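Local structure of inactivation-no-after-potential D protein (Drosophila melanogaster, 2QKV) at residues L26-I31 / L67-S72; D54-T57 / A63-G66. The protein is a visual signalling scaffold whose fifth PDZ domain, the fragment described here, probably binds peptide segments of partner proteins. The protein carries 1 engineered substitution. All blocks are in the same frame, centred on the assembly; numbering follows the deposited sequence.

Contact 1: residues L26-I31 / L67-S72; sequences LSPNEI and LPFQVS. Engineered in segment 67-72: Ser72 (natural residue Cys).
Pro28, in strand 24-28, and Phe69, in the first turn of helix 69-77, bring their backbones together with their CA atoms 5.9 Å apart. Their side chains cross at about a right angle. CD of the proline lies over one face of the phenyl ring, toward the rim, with Pro28 CD 4.1 Å from the Phe69 centroid and only 15° off the ring normal: a CH-pi contact that suits proline, whose CD is made slightly positive by the adjoining nitrogen. Tighter still, Pro28 CB comes within 3.5 Å of Phe69 CD1, while Leu26 CB meets the ring at its edge, 4.0 Å from Phe69 CE1. With CG anti to the backbone N of Phe69 (chi1 -171°), the ring is set against Pro28 and Leu26. An alanine here would remove the ring whose face Pro28 CD covers and whose edge Leu26 flanks, and is likely to leave both without their apolar partner on the helix. Strand 24-28 and helix 69-77 flank what is probably the peptide-binding groove, as in other PDZ domains; in the assembly the backbone of Leu26 hydrogen-bonds to a second subunit, whose Pro90 packs on Phe69. Pro68 occupies the N-cap position, and Pro68 O accepts from both Val71 N (2.9 Å) and Ser72 N (3.1 Å), fixing the first turn. The engineered Ser72 faces Cys33 of the neighbouring strand. Farther along, a water sits 2.8 Å from Leu67 O and 2.9 Å from Asn29 O, placed to donate to both, although other acceptors compete for its protons.

Contact 2: residues D54-T57 / A63-G66; sequences DIIT and ALEG
Leu64 and Thr57 are joined by the backbone hydrogen bond of this contact: Leu64 N donates to Thr57 O over 2.8 Å, nearly straight at 173°. The donor approaches from above the carbonyl plane, 41° out of it, so the bond is linear at the hydrogen but does not lie on a lone pair of the oxygen.

Van der Waals contacts with the backbone carbonyls continue from the same residue. The side chain of Leu64 starts over the peptide of Thr57, with Leu64 CB 3.6 Å from Thr57 O. It then runs back along the strand until Leu64 CD1 rests 3.4 Å from Ile56 O. With CG anti to its own carbonyl carbon (chi1 -57°), the chain lies side by side with that of Ile56, both pointing the same way, and in the one apolar contact between side chains Ile56 CG2 meets Leu64 CD1 at 4.1 Å. Branched aliphatic residues suit this buried place, because Phe76 of helix 69-77 packs on both.

Of the polar side chains, Glu65 bends at chi2 and brings Glu65 OE1 to 3.5 Å from Thr57 O; both are acceptors, so this is mere proximity. Thr57 turns its own side chain from the segment, where OG1 makes a weak hydrogen bond to Glu86 O. Just before strand 55-59, Asp54 is held by a salt bridge to Arg89.

Gly66 suits its place, where phi is positive. Strands 55-59 and 62-63 form a short antiparallel hairpin, and the chain leaving it through 64-66 leads into helix 69-77, as in other PDZ domains.

In the fold
Both contacts are largely buried and lie on the same side of the chain's centre, their own centres about 7 Å apart. Contact 2 lies nearer the middle of the chain and ties the hairpin to its exit by a backbone hydrogen bond with aliphatic cover; contact 1 lies farther out, joins strand 24-28 to helix 69-77 across the presumed peptide groove, and is made chiefly by a proline–aromatic pair, with a water also bridging the segments. Segments 63-66 and 67-72 are continuous, so one passage of chain serves both. The two contacts also meet directly: Glu30 O probably accepts a hydrogen bond from Gly66 N at 2.8 Å, and engineered Ser72 OG lies 3.7 Å from Leu64 CD2.

Contact 1: residues L26-I31 / L67-S72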
ATOM      1  N   LEU A  26      -5.700  11.686 -13.911  1.00 10.42           N
ATOM      2  CA  LEU A  26      -5.497  11.351 -12.501  1.00  9.90           C
ATOM      3  C   LEU A  26      -4.459  10.270 -12.260  1.00 11.52           C
ATOM      4  O   LEU A  26      -4.311   9.350 -13.056  1.00 11.87           O
ATOM      5  CB  LEU A  26      -6.821  10.895 -11.882  1.00 11.18           C
ATOM      6  CG  LEU A  26      -8.031  11.801 -12.080  1.00 10.46           C
ATOM      7  CD1 LEU A  26      -9.255  11.116 -11.494  1.00 13.46           C
ATOM      8  CD2 LEU A  26      -7.786  13.153 -11.396  1.00 11.16           C
ATOM      9  N   SER A  27      -3.765  10.387 -11.132  1.00 11.52           N
ATOM     10  CA  SER A  27      -2.725   9.445 -10.720  1.00 14.91           C
ATOM     11  C   SER A  27      -3.109   9.034  -9.298  1.00 13.54           C
ATOM     12  O   SER A  27      -3.139   9.885  -8.401  1.00 15.84           O
ATOM     13  CB  SER A  27      -1.372  10.161 -10.719  1.00 18.70           C
ATOM     14  OG  SER A  27      -0.329   9.326 -10.240  1.00 23.47           O
ATOM     15  N   PRO A  28      -3.396   7.743  -9.056  1.00 11.47           N
ATOM     16  CA  PRO A  28      -3.777   7.354  -7.695  1.00 10.48           C
ATOM     17  C   PRO A  28      -2.651   7.300  -6.676  1.00 10.35           C
ATOM     18  O   PRO A  28      -1.508   7.002  -7.007  1.00 11.90           O
ATOM     19  CB  PRO A  28      -4.408   5.982  -7.894  1.00 12.00           C
ATOM     20  CG  PRO A  28      -3.534   5.399  -8.989  1.00 11.06           C
ATOM     21  CD  PRO A  28      -3.373   6.559  -9.950  1.00  9.51           C
ATOM     22  N   ASN A  29      -2.992   7.614  -5.435  1.00 10.27           N
ATOM     23  CA  ASN A  29      -2.051   7.520  -4.335  1.00  9.49           C
ATOM     24  C   ASN A  29      -2.831   7.249  -3.057  1.00  9.77           C
ATOM     25  O   ASN A  29      -4.073   7.226  -3.070  1.00 10.28           O
ATOM     26  CB  ASN A  29      -1.130   8.758  -4.244  1.00  9.00           C
ATOM     27  CG  ASN A  29      -1.867  10.046  -3.977  1.00 10.64           C
ATOM     28  OD1 ASN A  29      -1.802  10.991  -4.773  1.00 15.04           O
ATOM     29  ND2 ASN A  29      -2.541  10.112  -2.853  1.00  7.88           N
ATOM     30  N   GLU A  30      -2.131   7.018  -1.950  1.00 10.05           N
ATOM     31  CA  GLU A  30      -2.810   6.685  -0.714  1.00 11.88           C
ATOM     32  C   GLU A  30      -3.827   7.683  -0.187  1.00 10.61           C
ATOM     33  O   GLU A  30      -4.811   7.273   0.432  1.00 11.34           O
ATOM     34  CB  GLU A  30      -1.790   6.361   0.379  1.00 16.90           C
ATOM     35  CG  GLU A  30      -1.217   4.942   0.296  1.00 23.49           C
ATOM     36  CD  GLU A  30      -2.296   3.859   0.326  1.00 27.10           C
ATOM     37  OE1 GLU A  30      -3.261   3.976   1.114  1.00 29.25           O
ATOM     38  OE2 GLU A  30      -2.167   2.876  -0.436  1.00 31.45           O
ATOM     39  N   ILE A  31      -3.617   8.974  -0.414  1.00 11.24           N
ATOM     40  CA  ILE A  31      -4.595   9.928   0.106  1.00 11.24           C
ATOM     41  C   ILE A  31      -5.648  10.406  -0.891  1.00 11.02           C
ATOM     42  O   ILE A  31      -6.634  11.007  -0.496  1.00 10.72           O
ATOM     43  CB  ILE A  31      -3.939  11.181   0.767  1.00 13.10           C
ATOM     44  CG1 ILE A  31      -3.385  12.135  -0.276  1.00 12.59           C
ATOM     45  CG2 ILE A  31      -2.850  10.747   1.739  1.00 15.42           C
ATOM     46  CD1 ILE A  31      -3.125  13.538   0.301  1.00 13.06           C
ATOM     47  N   LEU A  67      -8.655   4.087  -1.382  1.00  8.52           N
ATOM     48  CA  LEU A  67      -9.464   3.384  -2.362  1.00  9.11           C
ATOM     49  C   LEU A  67      -8.666   2.920  -3.565  1.00  7.47           C
ATOM     50  O   LEU A  67      -7.719   3.586  -3.995  1.00  8.24           O
ATOM     51  CB  LEU A  67     -10.597   4.283  -2.883  1.00  8.51           C
ATOM     52  CG  LEU A  67     -11.695   4.768  -1.934  1.00  8.78           C
ATOM     53  CD1 LEU A  67     -12.728   5.577  -2.737  1.00  8.34           C
ATOM     54  CD2 LEU A  67     -12.380   3.572  -1.273  1.00  8.83           C
ATOM     55  N   PRO A  68      -9.016   1.748  -4.116  1.00  7.90           N
ATOM     56  CA  PRO A  68      -8.315   1.249  -5.305  1.00  7.96           C
ATOM     57  C   PRO A  68      -8.665   2.235  -6.407  1.00  6.99           C
ATOM     58  O   PRO A  68      -9.774   2.784  -6.408  1.00  7.16           O
ATOM     59  CB  PRO A  68      -8.986  -0.102  -5.578  1.00  9.08           C
ATOM     60  CG  PRO A  68      -9.444  -0.543  -4.223  1.00 10.83           C
ATOM     61  CD  PRO A  68      -9.924   0.728  -3.565  1.00  9.70           C
ATOM     62  N   PHE A  69      -7.753   2.460  -7.342  1.00  7.05           N
ATOM     63  CA  PHE A  69      -8.049   3.408  -8.406  1.00  7.02           C
ATOM     64  C   PHE A  69      -9.251   2.959  -9.236  1.00  7.80           C
ATOM     65  O   PHE A  69      -9.998   3.790  -9.757  1.00  8.57           O
ATOM     66  CB  PHE A  69      -6.823   3.620  -9.303  1.00  7.49           C
ATOM     67  CG  PHE A  69      -6.990   4.736 -10.290  1.00  7.90           C
ATOM     68  CD1 PHE A  69      -7.294   6.026  -9.853  1.00  7.98           C
ATOM     69  CD2 PHE A  69      -6.863   4.503 -11.649  1.00  8.77           C
ATOM     70  CE1 PHE A  69      -7.474   7.070 -10.761  1.00  9.60           C
ATOM     71  CE2 PHE A  69      -7.039   5.534 -12.565  1.00  8.80           C
ATOM     72  CZ  PHE A  69      -7.347   6.824 -12.121  1.00 10.61           C
ATOM     73  N   GLN A  70      -9.457   1.653  -9.343  1.00  7.86           N
ATOM     74  CA  GLN A  70     -10.613   1.175 -10.100  1.00  8.76           C
ATOM     75  C   GLN A  70     -11.936   1.671  -9.480  1.00  8.90           C
ATOM     76  O   GLN A  70     -12.936   1.815 -10.182  1.00  8.75           O
ATOM     77  CB  GLN A  70     -10.587  -0.354 -10.190  1.00 10.17           C
ATOM     78  CG  GLN A  70      -9.401  -0.905 -11.008  1.00 15.32           C
ATOM     79  CD  GLN A  70      -8.136  -1.229 -10.192  1.00 18.57           C
ATOM     80  OE1 GLN A  70      -7.836  -0.608  -9.161  1.00 17.25           O
ATOM     81  NE2 GLN A  70      -7.369  -2.210 -10.682  1.00 22.41           N
ATOM     82  N   VAL A  71     -11.936   1.933  -8.171  1.00  6.79           N
ATOM     83  CA  VAL A  71     -13.123   2.451  -7.487  1.00  7.41           C
ATOM     84  C   VAL A  71     -13.147   3.982  -7.646  1.00  8.50           C
ATOM     85  O   VAL A  71     -14.149   4.559  -8.077  1.00  8.41           O
ATOM     86  CB  VAL A  71     -13.107   2.090  -5.962  1.00  7.91           C
ATOM     87  CG1 VAL A  71     -14.250   2.798  -5.243  1.00  7.91           C
ATOM     88  CG2 VAL A  71     -13.222   0.580  -5.777  1.00  7.66           C
ATOM     89  N   SER A  72     -12.052   4.655  -7.296  1.00  7.87           N
ATOM     90  CA  SER A  72     -12.037   6.111  -7.436  1.00  9.35           C
ATOM     91  C   SER A  72     -12.368   6.551  -8.854  1.00  9.29           C
ATOM     92  O   SER A  72     -13.192   7.448  -9.059  1.00  8.86           O
ATOM     93  CB  SER A  72     -10.684   6.686  -7.048  1.00 10.14           C
ATOM     94  OG  SER A  72     -10.466   6.466  -5.681  1.00 13.33           O
TER
HETATM   95  O   HOH W   1      -5.498   4.692  -2.710  1.00 17.70           O

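Contact 2: residues D54-T57 / A63-G66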
ATOM      1  N   ASP A  54      -2.297  19.156  -7.630  1.00  9.34           N
ATOM      2  CA  ASP A  54      -3.278  19.159  -6.548  1.00  8.57           C
ATOM      3  C   ASP A  54      -3.784  17.730  -6.376  1.00  8.04           C
ATOM      4  O   ASP A  54      -3.812  16.952  -7.335  1.00  8.94           O
ATOM      5  CB  ASP A  54      -4.465  20.069  -6.864  1.00  8.06           C
ATOM      6  CG  ASP A  54      -4.126  21.549  -6.755  1.00  7.54           C
ATOM      7  OD1 ASP A  54      -3.045  21.885  -6.225  1.00  9.77           O
ATOM      8  OD2 ASP A  54      -4.976  22.361  -7.195  1.00  9.80           O
ATOM      9  N   ILE A  55      -4.190  17.380  -5.156  1.00  6.90           N
ATOM     10  CA  ILE A  55      -4.674  16.040  -4.872  1.00  6.32           C
ATOM     11  C   ILE A  55      -6.131  16.083  -4.437  1.00  6.45           C
ATOM     12  O   ILE A  55      -6.460  16.707  -3.418  1.00  6.90           O
ATOM     13  CB  ILE A  55      -3.855  15.359  -3.745  1.00  6.46           C
ATOM     14  CG1 ILE A  55      -2.370  15.366  -4.110  1.00  7.18           C
ATOM     15  CG2 ILE A  55      -4.354  13.929  -3.542  1.00  7.52           C
ATOM     16  CD1 ILE A  55      -1.482  14.751  -3.050  1.00  9.72           C
ATOM     17  N   ILE A  56      -6.991  15.438  -5.222  1.00  6.39           N
ATOM     18  CA  ILE A  56      -8.415  15.377  -4.907  1.00  5.78           C
ATOM     19  C   ILE A  56      -8.561  14.263  -3.870  1.00  5.72           C
ATOM     20  O   ILE A  56      -8.207  13.108  -4.133  1.00  5.91           O
ATOM     21  CB  ILE A  56      -9.229  15.056  -6.179  1.00  6.19           C
ATOM     22  CG1 ILE A  56      -8.974  16.148  -7.230  1.00  8.11           C
ATOM     23  CG2 ILE A  56     -10.718  14.960  -5.838  1.00  7.27           C
ATOM     24  CD1 ILE A  56      -9.468  15.821  -8.650  1.00  8.25           C
ATOM     25  N   THR A  57      -9.107  14.615  -2.704  1.00  6.17           N
ATOM     26  CA  THR A  57      -9.245  13.677  -1.590  1.00  6.04           C
ATOM     27  C   THR A  57     -10.658  13.191  -1.259  1.00  7.38           C
ATOM     28  O   THR A  57     -10.825  12.240  -0.488  1.00  8.79           O
ATOM     29  CB  THR A  57      -8.618  14.280  -0.316  1.00  7.93           C
ATOM     30  OG1 THR A  57      -9.248  15.539  -0.041  1.00  9.15           O
ATOM     31  CG2 THR A  57      -7.134  14.519  -0.530  1.00  9.53           C
ATOM     32  N   ALA A  63     -14.828   9.675   0.550  1.00  9.03           N
ATOM     33  CA  ALA A  63     -13.414   9.904   0.830  1.00  9.58           C
ATOM     34  C   ALA A  63     -12.613   8.976  -0.080  1.00  9.37           C
ATOM     35  O   ALA A  63     -12.941   7.794  -0.206  1.00  9.62           O
ATOM     36  CB  ALA A  63     -13.112   9.600   2.295  1.00 10.22           C
ATOM     37  N   LEU A  64     -11.572   9.511  -0.719  1.00  6.74           N
ATOM     38  CA  LEU A  64     -10.763   8.715  -1.634  1.00  7.12           C
ATOM     39  C   LEU A  64      -9.548   8.046  -1.005  1.00  8.67           C
ATOM     40  O   LEU A  64      -8.915   7.205  -1.640  1.00  9.21           O
ATOM     41  CB  LEU A  64     -10.311   9.573  -2.827  1.00  7.91           C
ATOM     42  CG  LEU A  64     -11.404  10.262  -3.658  1.00  7.83           C
ATOM     43  CD1 LEU A  64     -10.759  10.984  -4.836  1.00  8.10           C
ATOM     44  CD2 LEU A  64     -12.413   9.242  -4.159  1.00  9.53           C
ATOM     45  N   GLU A  65      -9.214   8.404   0.230  1.00  9.29           N
ATOM     46  CA  GLU A  65      -8.053   7.779   0.861  1.00 10.48           C
ATOM     47  C   GLU A  65      -8.172   6.256   0.889  1.00  8.38           C
ATOM     48  O   GLU A  65      -9.216   5.707   1.252  1.00  9.40           O
ATOM     49  CB  GLU A  65      -7.847   8.310   2.289  1.00 13.73           C
ATOM     50  CG  GLU A  65      -9.064   8.237   3.158  1.00 19.97           C
ATOM     51  CD  GLU A  65      -9.772   9.576   3.272  1.00 24.09           C
ATOM     52  OE1 GLU A  65      -9.901  10.290   2.244  1.00 23.78           O
ATOM     53  OE2 GLU A  65     -10.202   9.908   4.396  1.00 25.14           O
ATOM     54  N   GLY A  66      -7.105   5.589   0.457  1.00  8.98           N
ATOM     55  CA  GLY A  66      -7.068   4.140   0.466  1.00 10.16           C
ATOM     56  C   GLY A  66      -7.883   3.391  -0.566  1.00  8.89           C
ATOM     57  O   GLY A  66      -7.823   2.171  -0.614  1.00  8.45           O
TER